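Local coordinates for protein cGAS/DncV-like nucleotidyltransferase in E. coli homolog (Elizabethkingia meningoseptica ATCC 13253 = NBRC 12535, PDB 6E0O) that synthesises cyclic dinucleotides as second messengers of a CBASS antiphage defence system, probably 3',3'-c-di-AMP from ATP with magnesium as cofactor, at residues A71-L76 against C140-R145; R191-L196 against C221-V226; V198-L203 against G207-N212. One frame throughout, in Å; residues are numbered along the deposited sequence. Where two conformers were deposited one is given.

Interaction 1 comes first along the chain and joins the loop after strand 62-68 to strand 135-147 of the mixed sheet. Both segments of interaction 3 fall between those of interaction 2. These two share helix 188-205. Interaction 2 packs its first half against helix 216-224; interaction 3 closes its C-terminal end with the loop to that helix. Their centres are about 16 Å apart. The centre of interaction 1 lies about 32 and 38 Å from theirs, on the opposite side of the chain's centre. Interaction 1 lies away from the annotated sites, although its nearest atom is about 7 Å from the bound nucleic acid. Helix 188-205 carries Lys197, a likely GTP-binding residue.

Interaction 1 (A71-L76 against C140-R145); sequences AFYPDL and CFVLKR
Phe72 lies flat over Val142, and this pair accounts for most of the contact. Val142 belongs to strand 135-147, part of the mixed sheet of the nucleotidyltransferase fold. Phe72 sits in the loop that follows the neighbouring parallel strand 62-68. The loop therefore folds back over a strand of its own sheet. No hydrogen bond joins the two segments, and the contact is made by side chains.

The two side chains approach from opposite directions. CG1 of Val142 points into the middle of the Phe72 ring. It is 3.9 Å from the ring centroid and only 3° off the ring normal, a CH-pi contact over the face. With CG1 anti to the backbone N (chi1 171°), this methyl comes under the ring centre and CG2 is left to reach both Phe72 and Tyr73. CB and the second methyl lie under one side of the ring: CB is 3.7 Å from Phe72 CD1, and CG2 is 3.8 Å from the same carbon. CB and both methyls of the valine thus meet the ring. Phe72 itself is exposed, while Val142 is buried, with Arg67, Asp69 and Glu155 also packed on it.

Lys144, two residues further along the strand, points the same way as Val142. Its chain is extended beyond CG and slides past Phe72 in the opposite direction. CE reaches to 4.0 Å from Phe72 CE2. The ammonium approaches the ring obliquely. Lys144 also touches Glu153 and Glu155 on the adjacent antiparallel strand 152-160.

Tyr73 adds a smaller contact at Val142 CG2. Its hydroxyl is hydrogen-bonded to Glu155 OE2, which ties the loop to strand 152-160 as well. Tyr73 and Val142 cross at about a right angle. The methyl meets the tyrosine ring at its edge, near the ring plane, with Val142 CG2 4.2 Å from Tyr73 CE2.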
# COMPACT_ATOMS: atom_id res chain seq x y z
N ALA A 71 13.13 -5.58 22.06
CA ALA A 71 12.76 -4.95 23.33
C ALA A 71 11.28 -5.15 23.66
O ALA A 71 10.91 -5.15 24.84
CB ALA A 71 13.07 -3.45 23.28
N PHE A 72 10.43 -5.29 22.65
CA PHE A 72 8.99 -5.42 22.83
C PHE A 72 8.51 -6.86 22.74
O PHE A 72 7.53 -7.21 23.40
CB PHE A 72 8.25 -4.60 21.77
CG PHE A 72 8.41 -3.13 21.93
CD1 PHE A 72 9.47 -2.46 21.32
CD2 PHE A 72 7.52 -2.40 22.70
CE1 PHE A 72 9.63 -1.11 21.48
CE2 PHE A 72 7.67 -1.04 22.86
CZ PHE A 72 8.73 -0.39 22.25
N TYR A 73 9.17 -7.67 21.90
CA TYR A 73 8.84 -9.09 21.71
C TYR A 73 10.13 -9.87 21.93
O TYR A 73 10.73 -10.39 20.98
CB TYR A 73 8.23 -9.33 20.33
CG TYR A 73 6.98 -8.49 20.13
CD1 TYR A 73 5.78 -8.85 20.74
CD2 TYR A 73 7.00 -7.34 19.36
CE1 TYR A 73 4.65 -8.08 20.58
CE2 TYR A 73 5.87 -6.56 19.21
CZ TYR A 73 4.70 -6.94 19.82
OH TYR A 73 3.56 -6.19 19.66
N PRO A 74 10.59 -9.97 23.17
CA PRO A 74 11.87 -10.62 23.45
C PRO A 74 11.80 -12.13 23.24
O PRO A 74 10.73 -12.73 23.05
CB PRO A 74 12.14 -10.28 24.91
CG PRO A 74 10.77 -10.07 25.50
CD PRO A 74 9.97 -9.42 24.40
N ASP A 75 12.97 -12.74 23.29
CA ASP A 75 13.11 -14.19 23.13
C ASP A 75 12.64 -14.87 24.41
O ASP A 75 13.25 -14.71 25.47
CB ASP A 75 14.57 -14.52 22.84
CG ASP A 75 14.74 -15.90 22.24
OD1 ASP A 75 14.10 -16.85 22.74
OD2 ASP A 75 15.51 -16.03 21.27
N LEU A 76 11.55 -15.62 24.32
CA LEU A 76 11.02 -16.32 25.48
C LEU A 76 11.95 -17.47 25.87
O LEU A 76 11.92 -17.94 27.00
CB LEU A 76 9.61 -16.83 25.23
CG LEU A 76 8.61 -15.81 24.69
CD1 LEU A 76 7.26 -16.47 24.45
CD2 LEU A 76 8.45 -14.62 25.61
N CYS A 140 12.58 -1.35 10.44
CA CYS A 140 11.78 -0.44 11.25
C CYS A 140 11.77 -0.92 12.69
O CYS A 140 12.29 -1.99 13.02
CB CYS A 140 10.35 -0.33 10.72
SG CYS A 140 9.46 -1.91 10.73
N PHE A 141 11.19 -0.09 13.55
CA PHE A 141 10.98 -0.38 14.96
C PHE A 141 9.48 -0.36 15.27
O PHE A 141 8.66 0.12 14.49
CB PHE A 141 11.65 0.69 15.83
CG PHE A 141 13.16 0.72 15.76
CD1 PHE A 141 13.92 -0.42 16.00
CD2 PHE A 141 13.83 1.90 15.50
CE1 PHE A 141 15.30 -0.37 15.97
CE2 PHE A 141 15.21 1.95 15.47
CZ PHE A 141 15.94 0.81 15.70
N VAL A 142 9.14 -0.90 16.45
CA VAL A 142 7.79 -0.76 16.98
C VAL A 142 7.49 0.70 17.27
O VAL A 142 8.34 1.45 17.78
CB VAL A 142 7.66 -1.59 18.27
CG1 VAL A 142 6.34 -1.31 18.98
CG2 VAL A 142 7.79 -3.07 17.97
N LEU A 143 6.26 1.10 16.96
CA LEU A 143 5.74 2.43 17.25
C LEU A 143 4.47 2.31 18.06
O LEU A 143 3.59 1.50 17.74
CB LEU A 143 5.39 3.15 15.95
CG LEU A 143 4.60 4.45 16.11
CD1 LEU A 143 5.51 5.53 16.65
CD2 LEU A 143 3.97 4.87 14.80
N LYS A 144 4.33 3.16 19.08
CA LYS A 144 3.08 3.30 19.81
C LYS A 144 2.68 4.76 19.79
O LYS A 144 3.49 5.63 20.13
CB LYS A 144 3.20 2.77 21.23
CG LYS A 144 3.51 1.29 21.22
CD LYS A 144 3.55 0.67 22.57
CE LYS A 144 3.67 -0.83 22.41
NZ LYS A 144 3.75 -1.54 23.71
N ARG A 145 1.43 5.03 19.38
CA ARG A 145 0.93 6.39 19.30
C ARG A 145 -0.53 6.43 19.70
O ARG A 145 -1.30 5.52 19.37
CB ARG A 145 1.03 6.96 17.88
CG ARG A 145 2.43 7.36 17.47
CD ARG A 145 3.02 8.40 18.40
NE ARG A 145 4.45 8.58 18.15
CZ ARG A 145 4.96 9.19 17.09
NH1 ARG A 145 4.15 9.69 16.16
NH2 ARG A 145 6.27 9.30 16.95

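Interaction 2 (R191-L196 against C221-V226); sequences RMVRIL and CLVYNV
Val223 meets Val193, Leu196 and Met192 without any flat group between them. The flat groups of these segments lie beside the contact. The Tyr224 ring turns away and makes a cation-pi interaction with Lys181. The Asn225 amide bonds in its own plane: ND2 gives a 2.8 Å hydrogen bond to Cys221 O, 5° out of that plane. Asn225 ND2 also bonds to Thr258 O. The Cys221 bond ties the Asn225 side chain back to the backbone four residues earlier.

The contact itself is aliphatic and buried. Val223 points at helix 188-205 and spreads its branches over three residues. With CG1 anti to the backbone N (chi1 -177°), CG2 turns to Leu196 and CG1 to Met192. CG2 of Val223 is 3.7 Å from CD1 of Leu196. CB of Val223 is 3.9 Å from CG2 of Val193. The third approach is looser, with Val223 CG1 4.2 Å from Met192 CB. The end of Met192 leads away to Thr239 and Leu240 on helix 236-252. Leu196 also touches Ile219 and Cys285, so helix 275-289 joins the same core.

This is helix-to-helix packing in the helical part of a CD-NTase, next in sequence to Lys197, a likely GTP-binding residue.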
# COMPACT_ATOMS: atom_id res chain seq x y z
N ARG A 191 -11.84 -4.53 -5.47
CA ARG A 191 -11.97 -4.56 -6.93
C ARG A 191 -11.99 -3.16 -7.51
O ARG A 191 -11.37 -2.90 -8.54
CB ARG A 191 -13.20 -5.39 -7.32
CG ARG A 191 -12.93 -6.85 -7.08
CD ARG A 191 -14.13 -7.73 -7.29
NE ARG A 191 -13.82 -9.07 -6.80
CZ ARG A 191 -14.66 -10.08 -6.83
NH1 ARG A 191 -15.87 -9.91 -7.34
NH2 ARG A 191 -14.30 -11.25 -6.33
N MET A 192 -12.67 -2.23 -6.83
CA MET A 192 -12.68 -0.84 -7.27
C MET A 192 -11.31 -0.18 -7.06
O MET A 192 -10.87 0.59 -7.92
CB MET A 192 -13.77 -0.07 -6.51
CG MET A 192 -15.17 -0.51 -6.90
SD MET A 192 -15.56 -0.19 -8.64
CE MET A 192 -16.22 -1.77 -9.17
N VAL A 193 -10.63 -0.49 -5.96
CA VAL A 193 -9.26 -0.01 -5.78
C VAL A 193 -8.40 -0.46 -6.95
O VAL A 193 -7.63 0.32 -7.53
CB VAL A 193 -8.68 -0.49 -4.44
CG1 VAL A 193 -7.16 -0.27 -4.39
CG2 VAL A 193 -9.36 0.19 -3.27
N ARG A 194 -8.49 -1.75 -7.30
CA ARG A 194 -7.67 -2.27 -8.39
C ARG A 194 -7.99 -1.57 -9.70
O ARG A 194 -7.08 -1.22 -10.46
CB ARG A 194 -7.82 -3.78 -8.49
CG ARG A 194 -7.26 -4.50 -7.28
CD ARG A 194 -7.35 -6.02 -7.46
NE ARG A 194 -7.42 -6.71 -6.19
CZ ARG A 194 -8.45 -7.44 -5.76
NH1 ARG A 194 -9.53 -7.61 -6.51
NH2 ARG A 194 -8.39 -8.01 -4.57
N ILE A 195 -9.27 -1.36 -10.01
CA ILE A 195 -9.62 -0.66 -11.24
C ILE A 195 -8.98 0.72 -11.27
O ILE A 195 -8.41 1.15 -12.27
CB ILE A 195 -11.15 -0.56 -11.42
CG1 ILE A 195 -11.75 -1.92 -11.73
CG2 ILE A 195 -11.48 0.44 -12.52
CD1 ILE A 195 -13.26 -1.96 -11.58
N LEU A 196 -9.09 1.46 -10.16
CA LEU A 196 -8.54 2.80 -10.12
C LEU A 196 -7.01 2.80 -10.18
O LEU A 196 -6.43 3.74 -10.73
CB LEU A 196 -9.07 3.56 -8.90
CG LEU A 196 -10.56 3.90 -9.00
CD1 LEU A 196 -11.04 4.48 -7.67
CD2 LEU A 196 -10.87 4.87 -10.11
N CYS A 221 -7.26 4.54 0.52
CA CYS A 221 -7.96 5.31 1.55
C CYS A 221 -9.17 6.04 0.98
O CYS A 221 -10.22 6.10 1.63
CB CYS A 221 -7.00 6.31 2.20
SG CYS A 221 -5.68 5.59 3.22
N LEU A 222 -9.05 6.61 -0.22
CA LEU A 222 -10.19 7.32 -0.81
C LEU A 222 -11.37 6.38 -0.98
O LEU A 222 -12.49 6.70 -0.58
CB LEU A 222 -9.81 7.92 -2.16
CG LEU A 222 -8.79 9.06 -2.13
CD1 LEU A 222 -8.36 9.37 -3.56
CD2 LEU A 222 -9.35 10.28 -1.44
N VAL A 223 -11.15 5.22 -1.60
CA VAL A 223 -12.26 4.30 -1.84
C VAL A 223 -12.81 3.78 -0.52
O VAL A 223 -14.01 3.51 -0.40
CB VAL A 223 -11.83 3.17 -2.80
CG1 VAL A 223 -13.00 2.27 -3.10
CG2 VAL A 223 -11.26 3.75 -4.09
N TYR A 224 -11.95 3.64 0.49
CA TYR A 224 -12.37 3.13 1.79
C TYR A 224 -13.45 4.00 2.40
O TYR A 224 -14.31 3.50 3.13
CB TYR A 224 -11.15 3.05 2.73
CG TYR A 224 -11.51 2.48 4.09
CD1 TYR A 224 -11.65 1.11 4.26
CD2 TYR A 224 -11.74 3.30 5.18
CE1 TYR A 224 -12.01 0.58 5.48
CE2 TYR A 224 -12.09 2.77 6.40
CZ TYR A 224 -12.22 1.42 6.54
OH TYR A 224 -12.58 0.90 7.76
N ASN A 225 -13.43 5.31 2.13
CA ASN A 225 -14.38 6.23 2.73
C ASN A 225 -15.70 6.32 1.96
O ASN A 225 -16.61 7.02 2.42
CB ASN A 225 -13.74 7.62 2.89
CG ASN A 225 -12.76 7.67 4.05
OD1 ASN A 225 -13.11 8.06 5.16
ND2 ASN A 225 -11.52 7.27 3.79
N VAL A 226 -15.82 5.63 0.84
CA VAL A 226 -17.11 5.56 0.15
C VAL A 226 -18.02 4.64 0.93
O VAL A 226 -17.63 3.49 1.23
CB VAL A 226 -16.91 5.05 -1.28
CG1 VAL A 226 -18.26 4.85 -1.97
CG2 VAL A 226 -16.04 6.00 -2.08

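Interaction 3 (V198-L203 against G207-N212); sequences VVNYRL and GEIADN
Leu203 and the residues just beyond its helix are joined first by the backbone. Glu208 N donates to Leu203 O over 2.8 Å, with an N-H...O angle of 147°. This is the 6→1 bond, from Glu208 N back to the carbonyl five residues earlier.

The second kind of interaction is apolar. Ile209 points toward the helix and sets its outer carbons against the root of Leu203. Ile209 CD1 lies 3.7 Å from Leu203 CB. The isoleucine places CG1 between its backbone N and carbonyl carbon (chi1 65°), and the extended chi2 then carries CD1 on toward Asn200. There Ile209 CD1 comes to 3.2 Å from Asn200 OD1, a tight approach, and the two side chains cross at about a right angle. Glu208 also lends its aliphatic part: its CG is 3.9 Å from Leu203 CD2. The glutamate bends at chi2 and turns its carboxylate away to a salt bridge with Lys284 of helix 275-289.

The backbone forms a Schellman motif at the C-terminal end of helix 188-205, and the Leu203-Glu208 side-chain contact packs across it. Gly207 is the first residue to leave the helix and has a positive phi of 75°, a conformation that favours glycine. The chain then turns alongside the helix and runs on toward helix 216-224. Lys197, a likely GTP-binding residue, lies in the same helix, its side chain about 5 Å from that of Asn200.

The third kind is polar and passes through Asn200. Two waters bridge its amide to the loop backbone, one at each end. One water lies 2.9 Å from Asn200 OD1 and also reaches Ala210 O. The other accepts from Asn200 ND2 at 3.1 Å and reaches Asp211 O.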
# COMPACT_ATOMS: atom_id res chain seq x y z
N VAL A 198 -5.34 0.57 -11.97
CA VAL A 198 -5.11 0.37 -13.40
C VAL A 198 -5.24 1.70 -14.15
O VAL A 198 -4.40 2.04 -14.98
CB VAL A 198 -6.09 -0.67 -13.96
CG1 VAL A 198 -6.11 -0.64 -15.49
CG2 VAL A 198 -5.74 -2.05 -13.46
N VAL A 199 -6.30 2.46 -13.86
CA VAL A 199 -6.49 3.74 -14.53
C VAL A 199 -5.34 4.69 -14.19
O VAL A 199 -4.84 5.42 -15.06
CB VAL A 199 -7.87 4.33 -14.18
CG1 VAL A 199 -8.01 5.72 -14.78
CG2 VAL A 199 -8.98 3.41 -14.69
N ASN A 200 -4.91 4.70 -12.93
CA ASN A 200 -3.76 5.52 -12.54
C ASN A 200 -2.54 5.20 -13.40
O ASN A 200 -1.89 6.10 -13.95
CB ASN A 200 -3.47 5.29 -11.05
CG ASN A 200 -2.42 6.23 -10.50
OD1 ASN A 200 -2.32 7.39 -10.90
ND2 ASN A 200 -1.62 5.73 -9.58
N TYR A 201 -2.18 3.91 -13.52
CA TYR A 201 -1.00 3.56 -14.31
C TYR A 201 -1.17 3.97 -15.78
O TYR A 201 -0.22 4.41 -16.43
CB TYR A 201 -0.73 2.06 -14.21
CG TYR A 201 -0.21 1.62 -12.86
CD1 TYR A 201 0.81 2.32 -12.22
CD2 TYR A 201 -0.74 0.51 -12.22
CE1 TYR A 201 1.28 1.92 -10.98
CE2 TYR A 201 -0.27 0.10 -10.99
CZ TYR A 201 0.74 0.81 -10.37
OH TYR A 201 1.19 0.39 -9.14
N ARG A 202 -2.39 3.81 -16.32
CA ARG A 202 -2.63 4.21 -17.70
C ARG A 202 -2.48 5.71 -17.88
O ARG A 202 -1.87 6.17 -18.86
CB ARG A 202 -4.02 3.75 -18.14
CG ARG A 202 -4.10 2.26 -18.38
CD ARG A 202 -5.53 1.77 -18.49
NE ARG A 202 -5.57 0.41 -19.02
CZ ARG A 202 -5.95 0.09 -20.25
NH1 ARG A 202 -6.38 1.01 -21.10
NH2 ARG A 202 -5.93 -1.18 -20.62
N LEU A 203 -3.03 6.49 -16.95
CA LEU A 203 -2.91 7.94 -17.02
C LEU A 203 -1.46 8.38 -16.88
O LEU A 203 -1.01 9.31 -17.56
CB LEU A 203 -3.77 8.59 -15.95
CG LEU A 203 -5.29 8.44 -16.13
CD1 LEU A 203 -5.99 8.89 -14.87
CD2 LEU A 203 -5.76 9.25 -17.33
N GLY A 207 1.05 10.15 -19.83
CA GLY A 207 1.50 11.49 -19.51
C GLY A 207 0.40 12.43 -19.08
O GLY A 207 0.60 13.64 -19.07
N GLU A 208 -0.77 11.90 -18.71
CA GLU A 208 -1.90 12.74 -18.36
C GLU A 208 -1.82 13.23 -16.92
O GLU A 208 -2.37 14.29 -16.61
CB GLU A 208 -3.19 11.96 -18.59
CG GLU A 208 -4.44 12.78 -18.46
CD GLU A 208 -4.57 13.81 -19.56
OE1 GLU A 208 -3.99 13.61 -20.64
OE2 GLU A 208 -5.26 14.83 -19.33
N ILE A 209 -1.19 12.46 -16.04
CA ILE A 209 -0.96 12.87 -14.66
C ILE A 209 0.47 12.51 -14.28
O ILE A 209 1.09 11.64 -14.89
CB ILE A 209 -1.96 12.22 -13.66
CG1 ILE A 209 -1.76 10.71 -13.61
CG2 ILE A 209 -3.39 12.60 -14.03
CD1 ILE A 209 -2.71 10.00 -12.67
N ALA A 210 0.99 13.19 -13.27
CA ALA A 210 2.31 12.89 -12.75
C ALA A 210 2.27 11.55 -12.03
O ALA A 210 1.24 11.13 -11.50
CB ALA A 210 2.76 13.97 -11.78
N ASP A 211 3.42 10.88 -11.99
CA ASP A 211 3.48 9.56 -11.37
C ASP A 211 3.31 9.61 -9.86
O ASP A 211 3.24 8.54 -9.25
CB ASP A 211 4.76 8.81 -11.76
CG ASP A 211 6.02 9.48 -11.27
OD1 ASP A 211 5.93 10.51 -10.58
OD2 ASP A 211 7.11 8.96 -11.58
N ASN A 212 3.22 10.80 -9.26
CA ASN A 212 3.01 10.92 -7.82
C ASN A 212 1.78 11.76 -7.47
O ASN A 212 1.64 12.18 -6.31
CB ASN A 212 4.25 11.49 -7.12
CG ASN A 212 4.61 12.88 -7.60
OD1 ASN A 212 3.98 13.44 -8.50
ND2 ASN A 212 5.64 13.46 -6.99
O HOH W 1 -0.47 9.32 -9.84
O HOH W 2 1.12 6.71 -8.51